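PDB 2W40: glycerol kinase, putative, which probably catalyses the ATP-dependent phosphorylation of glycerol to sn-glycerol 3-phosphate. Local coordinates for residues 252-257 against 293-298; 319-324 against 346-351; 397-402 against 406-411. One frame throughout, in Å; residues are numbered along the deposited sequence.

Interaction 1. Residues 252-257 against 293-298; sequences ACIGQA and ICYKFN. With EDO (1,2-ethanediol), chain B.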
loop_
_atom_site.group_PDB
_atom_site.type_symbol
_atom_site.label_atom_id
_atom_site.label_comp_id
_atom_site.label_asym_id
_atom_site.label_seq_id
_atom_site.Cartn_x
_atom_site.Cartn_y
_atom_site.Cartn_z
ATOM N N ALA C 252 -16.813 26.030 -12.082
ATOM C CA ALA C 252 -16.192 26.487 -10.871
ATOM C C ALA C 252 -15.436 27.811 -11.053
ATOM O O ALA C 252 -15.340 28.650 -10.098
ATOM C CB ALA C 252 -15.241 25.385 -10.374
ATOM N N CYS C 253 -14.862 28.068 -12.224
ATOM C CA CYS C 253 -14.305 29.388 -12.627
ATOM C C CYS C 253 -15.348 30.492 -12.590
ATOM O O CYS C 253 -15.091 31.566 -12.058
ATOM C CB CYS C 253 -13.701 29.377 -14.012
ATOM S SG CYS C 253 -12.290 28.252 -14.193
ATOM N N ILE C 254 -16.566 30.174 -13.034
ATOM C CA ILE C 254 -17.604 31.195 -12.991
ATOM C C ILE C 254 -18.069 31.376 -11.536
ATOM O O ILE C 254 -18.226 32.531 -11.101
ATOM C CB ILE C 254 -18.747 30.895 -13.964
ATOM C CG1 ILE C 254 -18.255 30.881 -15.409
ATOM C CG2 ILE C 254 -19.856 31.969 -13.900
ATOM C CD1 ILE C 254 -19.373 30.502 -16.393
ATOM N N GLY C 255 -18.270 30.303 -10.812
ATOM C CA GLY C 255 -18.598 30.390 -9.383
ATOM C C GLY C 255 -17.579 31.044 -8.470
ATOM O O GLY C 255 -17.967 31.547 -7.393
ATOM N N GLN C 256 -16.316 31.049 -8.900
ATOM C CA GLN C 256 -15.238 31.685 -8.101
ATOM C C GLN C 256 -15.038 33.145 -8.653
ATOM O O GLN C 256 -14.116 33.858 -8.191
ATOM C CB GLN C 256 -13.969 30.909 -8.249
ATOM C CG GLN C 256 -13.823 29.606 -7.530
ATOM C CD GLN C 256 -13.325 29.783 -6.109
ATOM O OE1 GLN C 256 -12.791 28.863 -5.517
ATOM N NE2 GLN C 256 -13.554 30.906 -5.572
ATOM N N ALA C 257 -15.747 33.527 -9.702
ATOM C CA ALA C 257 -15.600 34.844 -10.428
ATOM C C ALA C 257 -14.170 35.129 -10.901
ATOM O O ALA C 257 -13.718 36.252 -10.780
ATOM C CB ALA C 257 -16.070 36.062 -9.567
ATOM N N ILE C 293 -11.061 26.131 -23.236
ATOM C CA ILE C 293 -11.975 27.256 -23.254
ATOM C C ILE C 293 -12.403 27.496 -21.780
ATOM O O ILE C 293 -12.785 26.503 -21.091
ATOM C CB ILE C 293 -13.255 27.014 -24.050
ATOM C CG1 ILE C 293 -13.003 26.723 -25.529
ATOM C CG2 ILE C 293 -14.215 28.190 -23.821
ATOM C CD1 ILE C 293 -12.421 27.813 -26.256
ATOM N N CYS C 294 -12.252 28.710 -21.240
ATOM C CA CYS C 294 -12.792 29.010 -19.934
ATOM C C CYS C 294 -14.322 29.197 -19.961
ATOM O O CYS C 294 -15.073 28.516 -19.213
ATOM C CB CYS C 294 -12.103 30.222 -19.347
ATOM S SG CYS C 294 -12.160 30.302 -17.532
ATOM N N TYR C 295 -14.814 30.072 -20.839
ATOM C CA TYR C 295 -16.259 30.261 -21.035
ATOM C C TYR C 295 -16.441 31.128 -22.278
ATOM O O TYR C 295 -15.530 31.848 -22.684
ATOM C CB TYR C 295 -16.902 30.873 -19.761
ATOM C CG TYR C 295 -16.165 32.100 -19.213
ATOM C CD1 TYR C 295 -16.305 33.352 -19.819
ATOM C CD2 TYR C 295 -15.244 31.983 -18.201
ATOM C CE1 TYR C 295 -15.549 34.412 -19.366
ATOM C CE2 TYR C 295 -14.529 33.084 -17.748
ATOM C CZ TYR C 295 -14.702 34.287 -18.327
ATOM O OH TYR C 295 -13.944 35.428 -17.875
ATOM N N LYS C 296 -17.649 31.112 -22.817
ATOM C CA LYS C 296 -18.134 32.000 -23.869
ATOM C C LYS C 296 -19.595 32.081 -23.574
ATOM O O LYS C 296 -20.331 31.236 -23.930
ATOM C CB LYS C 296 -17.891 31.425 -25.288
ATOM C CG LYS C 296 -18.397 32.294 -26.440
ATOM C CD LYS C 296 -18.187 31.670 -27.770
ATOM C CE LYS C 296 -19.067 32.300 -28.765
ATOM N NZ LYS C 296 -18.821 31.916 -30.181
ATOM N N PHE C 297 -20.019 33.172 -22.946
ATOM C CA PHE C 297 -21.405 33.225 -22.533
ATOM C C PHE C 297 -22.393 33.242 -23.737
ATOM O O PHE C 297 -23.382 32.505 -23.726
ATOM C CB PHE C 297 -21.669 34.492 -21.594
ATOM C CG PHE C 297 -21.185 34.350 -20.184
ATOM C CD1 PHE C 297 -20.101 33.593 -19.842
ATOM C CD2 PHE C 297 -21.804 35.027 -19.160
ATOM C CE1 PHE C 297 -19.614 33.509 -18.566
ATOM C CE2 PHE C 297 -21.339 34.900 -17.848
ATOM C CZ PHE C 297 -20.211 34.162 -17.567
ATOM N N ASN C 298 -22.205 34.228 -24.619
ATOM C CA ASN C 298 -23.069 34.518 -25.746
ATOM C C ASN C 298 -22.382 34.305 -27.087
ATOM O O ASN C 298 -21.151 34.358 -27.208
ATOM C CB ASN C 298 -23.564 35.976 -25.667
ATOM C CG ASN C 298 -24.392 36.241 -24.406
ATOM O OD1 ASN C 298 -25.208 35.396 -23.943
ATOM N ND2 ASN C 298 -24.176 37.415 -23.827
HETATM C C1 EDO B . -20.543 28.717 -29.482
HETATM O O1 EDO B . -19.215 28.969 -30.045
HETATM C C2 EDO B . -21.627 29.120 -30.473
HETATM O O2 EDO B . -21.603 30.548 -30.476
#

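Interaction 2. Residues 319-324 against 346-351; sequences SWLLKN and VIFVPA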
loop_
_atom_site.group_PDB
_atom_site.type_symbol
_atom_site.label_atom_id
_atom_site.label_comp_id
_atom_site.label_asym_id
_atom_site.label_seq_id
_atom_site.Cartn_x
_atom_site.Cartn_y
_atom_site.Cartn_z
ATOM N N SER C 319 -11.608 7.606 -2.078
ATOM C CA SER C 319 -12.627 6.578 -2.299
ATOM C C SER C 319 -12.047 5.150 -2.365
ATOM O O SER C 319 -12.652 4.210 -1.913
ATOM C CB SER C 319 -13.478 6.897 -3.519
ATOM O OG SER C 319 -14.171 8.146 -3.238
ATOM N N TRP C 320 -10.874 5.075 -3.019
ATOM C CA TRP C 320 -10.151 3.829 -3.092
ATOM C C TRP C 320 -9.718 3.324 -1.682
ATOM O O TRP C 320 -9.867 2.152 -1.320
ATOM C CB TRP C 320 -9.011 3.898 -4.048
ATOM C CG TRP C 320 -8.262 2.626 -4.258
ATOM C CD1 TRP C 320 -8.471 1.691 -5.239
ATOM C CD2 TRP C 320 -7.140 2.188 -3.504
ATOM N NE1 TRP C 320 -7.571 0.669 -5.111
ATOM C CE2 TRP C 320 -6.718 0.965 -4.077
ATOM C CE3 TRP C 320 -6.425 2.724 -2.439
ATOM C CZ2 TRP C 320 -5.654 0.271 -3.580
ATOM C CZ3 TRP C 320 -5.349 1.968 -1.916
ATOM C CH2 TRP C 320 -4.963 0.816 -2.523
ATOM N N LEU C 321 -9.217 4.246 -0.895
ATOM C CA LEU C 321 -8.810 3.978 0.496
ATOM C C LEU C 321 -9.993 3.469 1.284
ATOM O O LEU C 321 -9.849 2.559 2.064
ATOM C CB LEU C 321 -8.230 5.227 1.133
ATOM C CG LEU C 321 -6.875 5.715 0.571
ATOM C CD1 LEU C 321 -6.596 7.103 1.184
ATOM C CD2 LEU C 321 -5.741 4.750 0.915
ATOM N N LEU C 322 -11.136 4.119 1.145
ATOM C CA LEU C 322 -12.328 3.738 1.887
ATOM C C LEU C 322 -12.732 2.318 1.448
ATOM O O LEU C 322 -13.088 1.441 2.242
ATOM C CB LEU C 322 -13.448 4.696 1.491
ATOM C CG LEU C 322 -14.778 4.484 2.178
ATOM C CD1 LEU C 322 -14.630 4.601 3.704
ATOM C CD2 LEU C 322 -15.820 5.506 1.630
ATOM N N LYS C 323 -12.775 2.052 0.148
ATOM C CA LYS C 323 -13.239 0.766 -0.302
ATOM C C LYS C 323 -12.357 -0.370 0.217
ATOM O O LYS C 323 -12.857 -1.488 0.462
ATOM C CB LYS C 323 -13.200 0.763 -1.799
ATOM C CG LYS C 323 -13.590 -0.521 -2.475
ATOM C CD LYS C 323 -13.496 -0.431 -4.061
ATOM C CE LYS C 323 -13.552 -1.899 -4.862
ATOM N NZ LYS C 323 -14.996 -2.500 -4.953
ATOM N N ASN C 324 -11.040 -0.112 0.320
ATOM C CA ASN C 324 -10.056 -1.113 0.723
ATOM C C ASN C 324 -9.668 -1.004 2.191
ATOM O O ASN C 324 -8.717 -1.660 2.615
ATOM C CB ASN C 324 -8.877 -1.031 -0.209
ATOM C CG ASN C 324 -9.294 -1.350 -1.618
ATOM O OD1 ASN C 324 -9.473 -0.442 -2.493
ATOM N ND2 ASN C 324 -9.673 -2.553 -1.806
ATOM N N VAL C 346 6.967 7.754 4.493
ATOM C CA VAL C 346 6.165 7.076 3.453
ATOM C C VAL C 346 5.759 8.085 2.371
ATOM O O VAL C 346 5.355 9.240 2.688
ATOM C CB VAL C 346 4.906 6.375 4.033
ATOM C CG1 VAL C 346 3.942 5.803 2.918
ATOM C CG2 VAL C 346 5.402 5.226 5.019
ATOM N N ILE C 347 5.830 7.664 1.103
ATOM C CA ILE C 347 5.369 8.443 -0.000
ATOM C C ILE C 347 4.434 7.583 -0.765
ATOM O O ILE C 347 4.707 6.394 -1.026
ATOM C CB ILE C 347 6.526 8.965 -0.915
ATOM C CG1 ILE C 347 7.485 9.802 -0.100
ATOM C CG2 ILE C 347 6.000 9.627 -2.190
ATOM C CD1 ILE C 347 8.725 10.069 -0.673
ATOM N N PHE C 348 3.387 8.204 -1.214
ATOM C CA PHE C 348 2.315 7.528 -2.016
ATOM C C PHE C 348 2.190 8.302 -3.315
ATOM O O PHE C 348 1.715 9.436 -3.293
ATOM C CB PHE C 348 0.985 7.531 -1.237
ATOM C CG PHE C 348 -0.064 6.526 -1.699
ATOM C CD1 PHE C 348 -0.914 5.987 -0.781
ATOM C CD2 PHE C 348 -0.264 6.190 -3.002
ATOM C CE1 PHE C 348 -1.901 5.148 -1.158
ATOM C CE2 PHE C 348 -1.196 5.269 -3.374
ATOM C CZ PHE C 348 -2.055 4.767 -2.437
ATOM N N VAL C 349 2.601 7.686 -4.423
ATOM C CA VAL C 349 2.479 8.338 -5.703
ATOM C C VAL C 349 1.106 7.932 -6.230
ATOM O O VAL C 349 0.966 6.808 -6.640
ATOM C CB VAL C 349 3.624 7.980 -6.691
ATOM C CG1 VAL C 349 3.401 8.622 -8.055
ATOM C CG2 VAL C 349 4.987 8.292 -6.104
ATOM N N PRO C 350 0.074 8.822 -6.120
ATOM C CA PRO C 350 -1.335 8.430 -6.346
ATOM C C PRO C 350 -1.589 8.488 -7.892
ATOM O O PRO C 350 -1.834 9.618 -8.496
ATOM C CB PRO C 350 -2.154 9.534 -5.601
ATOM C CG PRO C 350 -1.132 10.416 -4.906
ATOM C CD PRO C 350 0.143 10.231 -5.751
ATOM N N ALA C 351 -1.337 7.369 -8.520
ATOM C CA ALA C 351 -1.240 7.273 -10.038
ATOM C C ALA C 351 -2.103 6.086 -10.481
ATOM O O ALA C 351 -1.747 5.364 -11.373
ATOM C CB ALA C 351 0.179 7.188 -10.581
#

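Interaction 3. Residues 397-402 against 406-411; sequences DSLTSD and EMLHVL. With EDO (1,2-ethanediol), chain D.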
loop_
_atom_site.group_PDB
_atom_site.type_symbol
_atom_site.label_atom_id
_atom_site.label_comp_id
_atom_site.label_asym_id
_atom_site.label_seq_id
_atom_site.Cartn_x
_atom_site.Cartn_y
_atom_site.Cartn_z
ATOM N N ASP C 397 4.294 25.059 -10.835
ATOM C CA ASP C 397 5.563 25.361 -11.464
ATOM C C ASP C 397 5.412 25.493 -12.992
ATOM O O ASP C 397 6.018 26.410 -13.613
ATOM C CB ASP C 397 6.622 24.332 -11.098
ATOM C CG ASP C 397 7.128 24.465 -9.655
ATOM O OD1 ASP C 397 6.991 25.551 -9.012
ATOM O OD2 ASP C 397 7.646 23.450 -9.157
ATOM N N SER C 398 4.625 24.604 -13.627
ATOM C CA SER C 398 4.402 24.732 -15.036
ATOM C C SER C 398 3.672 26.072 -15.353
ATOM O O SER C 398 3.954 26.727 -16.335
ATOM C CB SER C 398 3.594 23.504 -15.549
ATOM O OG SER C 398 4.354 22.328 -15.481
ATOM N N LEU C 399 2.667 26.395 -14.565
ATOM C CA LEU C 399 1.818 27.535 -14.799
ATOM C C LEU C 399 2.673 28.793 -14.724
ATOM O O LEU C 399 2.525 29.695 -15.561
ATOM C CB LEU C 399 0.750 27.632 -13.743
ATOM C CG LEU C 399 -0.126 28.843 -13.636
ATOM C CD1 LEU C 399 -1.384 28.466 -12.759
ATOM C CD2 LEU C 399 0.584 30.029 -13.055
ATOM N N THR C 400 3.527 28.911 -13.700
ATOM C CA THR C 400 4.341 30.147 -13.592
ATOM C C THR C 400 5.283 30.236 -14.782
ATOM O O THR C 400 5.508 31.320 -15.323
ATOM C CB THR C 400 5.037 30.292 -12.239
ATOM O OG1 THR C 400 5.851 29.164 -12.000
ATOM C CG2 THR C 400 4.001 30.420 -11.097
ATOM N N SER C 401 5.840 29.118 -15.251
ATOM C CA SER C 401 6.662 29.137 -16.458
ATOM C C SER C 401 5.917 29.566 -17.691
ATOM O O SER C 401 6.347 30.477 -18.442
ATOM C CB SER C 401 7.276 27.761 -16.693
ATOM O OG SER C 401 8.087 27.740 -17.866
ATOM N N ASP C 402 4.805 28.905 -17.954
ATOM C CA ASP C 402 3.977 29.254 -19.095
ATOM C C ASP C 402 3.465 30.707 -19.067
ATOM O O ASP C 402 3.337 31.332 -20.153
ATOM C CB ASP C 402 2.778 28.346 -19.173
ATOM C CG ASP C 402 3.085 26.968 -19.743
ATOM O OD1 ASP C 402 4.053 26.846 -20.566
ATOM O OD2 ASP C 402 2.279 26.077 -19.419
ATOM N N GLU C 406 6.715 34.979 -11.623
ATOM C CA GLU C 406 7.498 34.333 -10.571
ATOM C C GLU C 406 6.583 33.680 -9.551
ATOM O O GLU C 406 6.932 32.642 -8.975
ATOM C CB GLU C 406 8.376 35.388 -9.884
ATOM C CG GLU C 406 9.797 34.928 -9.724
ATOM C CD GLU C 406 10.717 35.442 -10.823
ATOM O OE1 GLU C 406 10.790 34.799 -11.919
ATOM O OE2 GLU C 406 11.426 36.466 -10.561
ATOM N N MET C 407 5.386 34.216 -9.363
ATOM C CA MET C 407 4.423 33.664 -8.402
ATOM C C MET C 407 2.965 33.992 -8.728
ATOM O O MET C 407 2.665 34.936 -9.452
ATOM C CB MET C 407 4.728 34.233 -6.977
ATOM C CG MET C 407 4.729 35.856 -6.950
ATOM S SD MET C 407 3.332 36.806 -6.216
ATOM C CE MET C 407 3.588 36.527 -4.456
ATOM N N LEU C 408 2.018 33.208 -8.186
ATOM C CA LEU C 408 0.621 33.613 -8.209
ATOM C C LEU C 408 0.337 34.439 -6.960
ATOM O O LEU C 408 0.718 34.040 -5.864
ATOM C CB LEU C 408 -0.294 32.350 -8.203
ATOM C CG LEU C 408 -0.648 31.689 -9.487
ATOM C CD1 LEU C 408 -1.418 30.385 -9.091
ATOM C CD2 LEU C 408 -1.482 32.567 -10.476
ATOM N N HIS C 409 -0.403 35.544 -7.094
ATOM C CA HIS C 409 -0.746 36.351 -5.904
ATOM C C HIS C 409 -1.717 35.677 -4.940
ATOM O O HIS C 409 -1.567 35.765 -3.689
ATOM C CB HIS C 409 -1.228 37.767 -6.309
ATOM C CG HIS C 409 -0.117 38.611 -6.843
ATOM N ND1 HIS C 409 0.999 38.934 -6.086
ATOM C CD2 HIS C 409 0.096 39.137 -8.076
ATOM C CE1 HIS C 409 1.837 39.648 -6.827
ATOM N NE2 HIS C 409 1.315 39.787 -8.037
ATOM N N VAL C 410 -2.720 34.983 -5.501
ATOM C CA VAL C 410 -3.550 34.157 -4.672
ATOM C C VAL C 410 -4.018 32.996 -5.576
ATOM O O VAL C 410 -4.089 33.160 -6.824
ATOM C CB VAL C 410 -4.657 34.882 -4.021
ATOM C CG1 VAL C 410 -5.743 35.388 -5.063
ATOM C CG2 VAL C 410 -5.307 34.017 -3.029
ATOM N N LEU C 411 -4.261 31.850 -4.952
ATOM C CA LEU C 411 -4.919 30.750 -5.600
ATOM C C LEU C 411 -6.209 30.623 -4.882
ATOM O O LEU C 411 -6.194 30.372 -3.683
ATOM C CB LEU C 411 -4.063 29.438 -5.497
ATOM C CG LEU C 411 -4.646 28.204 -6.265
ATOM C CD1 LEU C 411 -4.804 28.578 -7.792
ATOM C CD2 LEU C 411 -3.710 26.907 -5.982
HETATM C C1 EDO D . 7.728 20.489 -12.004
HETATM O O1 EDO D . 8.074 21.252 -10.778
HETATM C C2 EDO D . 6.508 20.934 -12.845
HETATM O O2 EDO D . 6.599 21.532 -14.173
#

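Interaction 1. Residues 252-257 against 293-298
Cys253 and Ile254, in the last turn of helix 248-255, lie opposite Cys294 and Tyr295 at the end of strand 290-295, and the backbones stay well apart, with the CA atoms of Cys253 and Cys294 separated by 7.5 Å. Side chains fill the interval, and no hydrogen bond crosses it. At one end two thiols meet: SG of Cys253 lies 3.9 Å from SG of Cys294, a van der Waals contact between two reduced cysteines, far too long for a disulfide. At the other end Ile254 makes contact through its CD1 methyl. In the conformer described, one of two, the fully extended branch (chi2 177°) carries CD1 of Ile254 out to Phe297, where it rests 3.7 Å from CE1, approaching the ring obliquely. The two side chains advance on each other from opposite directions. The same methyl lies 4.2 Å from CB of Tyr295, and this CB in turn sits at the edge of the Phe297 ring, in its plane. Leu451 of helix 443-455 touches both Ile254 and Phe297 and extends the apolar cluster. The hydroxyl of Tyr295 is hydrogen-bonded to Asn277. Between these two aromatics, Lys296 extends the other way, and its NZ gives hydrogen bonds to O1 (3.0 Å) and O2 (3.1 Å) of an ethanediol, probably from the crystallisation liquor. The helix closes at Ala257, whose positive phi and bonds back into the last turn, including Ala257 N to Ile254 O, form a Schellman motif. On the strand side, Cys294 and Tyr295 both face Lys304 in a classic beta bulge. Thus the helix that follows strand 241-247 of the six-stranded sheet packs on the bulged edge strand 290-295 of the seven-stranded sheet, within the actin-like FGGY kinase fold.

Interaction 2. Residues 319-324 against 346-351
Phe348 meets Trp320 and Leu321 where helix 315-323 faces strand 347-349, a helix-on-strand contact in the C-terminal half of the FGGY kinase fold. It illustrates how long side chains from both sides can bridge backbones that stand far apart: the nearest CA atoms, those of Trp320 and Pro350, are 10.5 Å from each other. The more closely packed part is the end of the Phe348 ring. Trp320, its CG anti to the backbone N (chi1 -176°), swings its six-membered ring across so that CZ3 comes 4.4 Å from CZ of Phe348, arriving near the plane of the phenylalanine, at its edge. CD2 of Leu321 approaches CE1 of Phe348 obliquely at the same separation, and this methyl also lies at the edge of the indole, in its plane. Even here the touch is light, and the two segments bury 74 Å² between them. Away from this meeting point the segments diverge, and Lys323 marks the solvent side of the helix. Ala383 and Leu384 of helix 377-403 also cover Phe348. The second subunit adds to the surroundings, with Met371 of that subunit packing on Phe348 and Thr372 of the same subunit on Trp320. The indole nitrogen is satisfied across the dimer interface, where NE1 of Trp320 is hydrogen-bonded to the backbone O of Thr375 of the second subunit.

Interaction 3. Residues 397-402 against 406-411
Leu399 and Thr400 of helix 377-403 receive the chain as it returns through residues 406-411, the loop that connects this helix to strand 411-414 of the seven-stranded sheet, and a walk along the helix shows how its faces divide the labour. Asp397 and Ser398 come first, turned from the returning loop and holding an ethanediol that probably came from the crystallisation liquor. In the conformer of Asp397 described, one of two, O1 of this molecule gives a hydrogen bond to OD2 of Asp397 at 2.8 Å, and O2 gives one to OG of Ser398 at 2.7 Å. The serine hydroxyl is also hydrogen-bonded to the backbone O of Cys287, so it links a neighbouring loop as well as the ligand. Leu399 follows on the buried face. With its CG anti to the backbone N (chi1 170°), it presents both methyls to Leu408: CD2 lies 4.1 Å from CG of Leu408, and CD1 is equally far from CD1 of that residue. The two leucines cross at about a right angle and pack toward the same sheet, where Ile276 of strand 272-279 touches both of them. Thr400 comes next and turns its two branches to different tasks. The CG2 methyl packs on the main chain of the loop, 4.2 Å from O of Glu406 and the same distance from CA of Met407, while OG1 is hydrogen-bonded to the carbonyl of Val396 one turn earlier. The side chains of Glu406 and Met407 start away from the helix, so their part in the contact is chiefly a backbone one. No hydrogen bond joins the two segments; their cohesion is largely van der Waals, which implies that fit of shape, not bonding between them, sets how the loop lies on the helix.

All three contacts are largely apolar and cross without a hydrogen bond, yet their places in the fold differ. Interactions 1 and 2 are buried, whereas interaction 3 grades from a buried leucine pair to an exposed loop. Interaction 1 joins a helix that follows the six-stranded sheet to an edge strand of the seven-stranded one; interactions 2 and 3 remain within the C-terminal half. Helix 377-403 is common ground for the last two, supplying a segment of interaction 3 and covering Phe348 in interaction 2. A thiol pair and an isoleucine methyl on an aromatic ring mark interaction 1, aromatic rings near the second subunit interaction 2, and aliphatic methyls interaction 3. Interactions 1 and 2, their centres 32 Å apart, lie on opposite sides of the chain's centre.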